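Alpha/beta hydrolase (Novosphingobium aromaticivorans, PDB 3BWX) probably acts as a hydrolase of the alpha/beta hydrolase fold, its substrate not established, and binds calcium ions in the crystal. Local coordinates at residues I27-V32 / G54-L59. The protein carries 1 engineered substitution. Residues are numbered along the deposited sequence; the frame is centred on the assembly and turned at random.
Sequences ISRPPV and GDWRVL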
loop_
_atom_site.group_PDB
_atom_site.type_symbol
_atom_site.label_atom_id
_atom_site.label_comp_id
_atom_site.label_asym_id
_atom_site.label_seq_id
_atom_site.Cartn_x
_atom_site.Cartn_y
_atom_site.Cartn_z
ATOM N N ILE A 27 7.872 -18.811 12.074
ATOM C CA ILE A 27 9.127 -18.108 12.403
ATOM C C ILE A 27 10.304 -18.634 11.551
ATOM O O ILE A 27 11.399 -18.046 11.543
ATOM C CB ILE A 27 9.409 -18.215 13.952
ATOM C CG1 ILE A 27 10.543 -17.292 14.446
ATOM C CG2 ILE A 27 9.809 -19.612 14.344
ATOM C CD1 ILE A 27 10.348 -15.812 14.152
ATOM N N SER A 28 10.097 -19.731 10.812
ATOM C CA SER A 28 11.143 -20.307 9.975
ATOM C C SER A 28 11.114 -19.758 8.544
ATOM O O SER A 28 11.863 -20.210 7.657
ATOM C CB SER A 28 11.044 -21.857 9.999
ATOM O OG SER A 28 10.118 -22.336 9.072
ATOM N N ARG A 29 10.246 -18.790 8.302
ATOM C CA ARG A 29 10.159 -18.122 7.000
ATOM C C ARG A 29 10.309 -16.634 7.309
ATOM O O ARG A 29 9.889 -16.194 8.369
ATOM C CB ARG A 29 8.784 -18.346 6.358
ATOM C CG ARG A 29 8.550 -19.719 5.807
ATOM C CD ARG A 29 7.123 -19.860 5.346
ATOM N NE ARG A 29 6.980 -21.060 4.538
ATOM C CZ ARG A 29 5.846 -21.439 3.931
ATOM N NH1 ARG A 29 4.736 -20.715 4.016
ATOM N NH2 ARG A 29 5.820 -22.558 3.228
ATOM N N PRO A 30 10.792 -15.850 6.348
ATOM C CA PRO A 30 10.826 -14.414 6.621
ATOM C C PRO A 30 9.414 -13.870 6.794
ATOM O O PRO A 30 8.461 -14.461 6.265
ATOM C CB PRO A 30 11.433 -13.798 5.367
ATOM C CG PRO A 30 11.240 -14.828 4.283
ATOM C CD PRO A 30 11.192 -16.186 4.979
ATOM N N PRO A 31 9.293 -12.717 7.465
ATOM C CA PRO A 31 7.958 -12.133 7.571
ATOM C C PRO A 31 7.530 -11.402 6.313
ATOM O O PRO A 31 8.366 -11.036 5.474
ATOM C CB PRO A 31 8.131 -11.171 8.740
ATOM C CG PRO A 31 9.529 -10.706 8.616
ATOM C CD PRO A 31 10.319 -11.875 8.121
ATOM N N VAL A 32 6.226 -11.187 6.184
ATOM C CA VAL A 32 5.648 -10.467 5.056
ATOM C C VAL A 32 5.270 -9.047 5.510
ATOM O O VAL A 32 4.459 -8.887 6.411
ATOM C CB VAL A 32 4.414 -11.174 4.499
ATOM C CG1 VAL A 32 3.850 -10.386 3.321
ATOM C CG2 VAL A 32 4.769 -12.607 4.038
ATOM N N GLY A 54 -0.260 -17.499 9.873
ATOM C CA GLY A 54 0.051 -18.852 10.302
ATOM C C GLY A 54 1.093 -19.398 9.375
ATOM O O GLY A 54 2.201 -19.711 9.796
ATOM N N ASP A 55 0.746 -19.512 8.099
ATOM C CA ASP A 55 1.748 -19.899 7.104
ATOM C C ASP A 55 2.888 -18.893 7.021
ATOM O O ASP A 55 4.005 -19.236 6.722
ATOM C CB ASP A 55 1.125 -20.034 5.729
ATOM C CG ASP A 55 0.181 -21.222 5.628
ATOM O OD1 ASP A 55 0.264 -22.177 6.423
ATOM O OD2 ASP A 55 -0.647 -21.196 4.715
ATOM N N TRP A 56 2.576 -17.650 7.290
ATOM C CA TRP A 56 3.493 -16.530 7.333
ATOM C C TRP A 56 3.205 -15.578 8.505
ATOM O O TRP A 56 2.042 -15.358 8.900
ATOM C CB TRP A 56 3.351 -15.682 6.044
ATOM C CG TRP A 56 3.664 -16.453 4.804
ATOM C CD1 TRP A 56 2.798 -17.212 4.121
ATOM C CD2 TRP A 56 4.950 -16.633 4.169
ATOM N NE1 TRP A 56 3.419 -17.841 3.074
ATOM C CE2 TRP A 56 4.748 -17.509 3.088
ATOM C CE3 TRP A 56 6.253 -16.103 4.377
ATOM C CZ2 TRP A 56 5.791 -17.870 2.232
ATOM C CZ3 TRP A 56 7.287 -16.484 3.504
ATOM C CH2 TRP A 56 7.033 -17.345 2.470
ATOM N N ARG A 57 4.272 -15.034 9.065
ATOM C CA ARG A 57 4.128 -13.859 9.917
ATOM C C ARG A 57 3.815 -12.670 9.018
ATOM O O ARG A 57 4.452 -12.518 7.975
ATOM C CB ARG A 57 5.390 -13.541 10.690
ATOM C CG ARG A 57 5.783 -14.667 11.631
ATOM C CD ARG A 57 7.129 -14.364 12.282
ATOM N NE ARG A 57 8.227 -14.621 11.350
ATOM C CZ ARG A 57 9.448 -14.117 11.452
ATOM N NH1 ARG A 57 9.762 -13.264 12.424
ATOM N NH2 ARG A 57 10.365 -14.467 10.577
ATOM N N VAL A 58 2.931 -11.781 9.434
ATOM C CA VAL A 58 2.560 -10.679 8.563
ATOM C C VAL A 58 2.546 -9.404 9.390
ATOM O O VAL A 58 1.951 -9.384 10.482
ATOM C CB VAL A 58 1.162 -10.863 7.910
ATOM C CG1 VAL A 58 0.895 -9.746 6.868
ATOM C CG2 VAL A 58 0.931 -12.222 7.237
ATOM N N LEU A 59 3.241 -8.384 8.891
ATOM C CA LEU A 59 3.289 -7.053 9.521
ATOM C C LEU A 59 2.607 -6.060 8.576
ATOM O O LEU A 59 2.994 -5.952 7.384
ATOM C CB LEU A 59 4.728 -6.575 9.710
ATOM C CG LEU A 59 5.567 -7.106 10.862
ATOM C CD1 LEU A 59 6.078 -8.419 10.438
ATOM C CD2 LEU A 59 6.715 -6.126 11.270
HETATM O O HOH W 1 6.898 -15.748 8.311
#
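V32 and V58 pair in parallel, where strands 32-35 and 58-61 begin side by side. V32 N donates to R57 O at 2.9 Å, and L59 N donates to V32 O at 2.8 Å. Just before this pair, a water links the two segments; it donates to P30 O and accepts from R57 N. The R57 side chain reaches back along residues 29-31. The R57 chain bends at chi3 (-77°), which brings R57 NH2 to R29 O in a nearly straight hydrogen bond (2.8 Å, 173° at the hydrogen), with the acceptor in the guanidinium plane. P31 packs on one face of this group and I27 CD1 lies over the other. R29 crosses W56 at about a right angle. R29 CD sits over the six-membered ring of W56, 3.7 Å from its centroid, and the guanidinium makes an off-centre cation-pi contact. R29 NH1 also bonds weakly to D55 O. P30 O meets the ring edge near CE3, and V32 CG2 packs 3.8 Å from W56 CE3. With an alanine here instead of the W56 indole, the R29 chain would probably lose the ring face it lies on, and a gap would open beside V32 CG2. Strand 58-61 is the first of the parallel strands, between antiparallel strand 17-23 and strand 32-35, in the strand order common to alpha/beta hydrolases. V32 packs on strand 99-104, while V58 touches Y23 of strand 17-23 and helix 46-52.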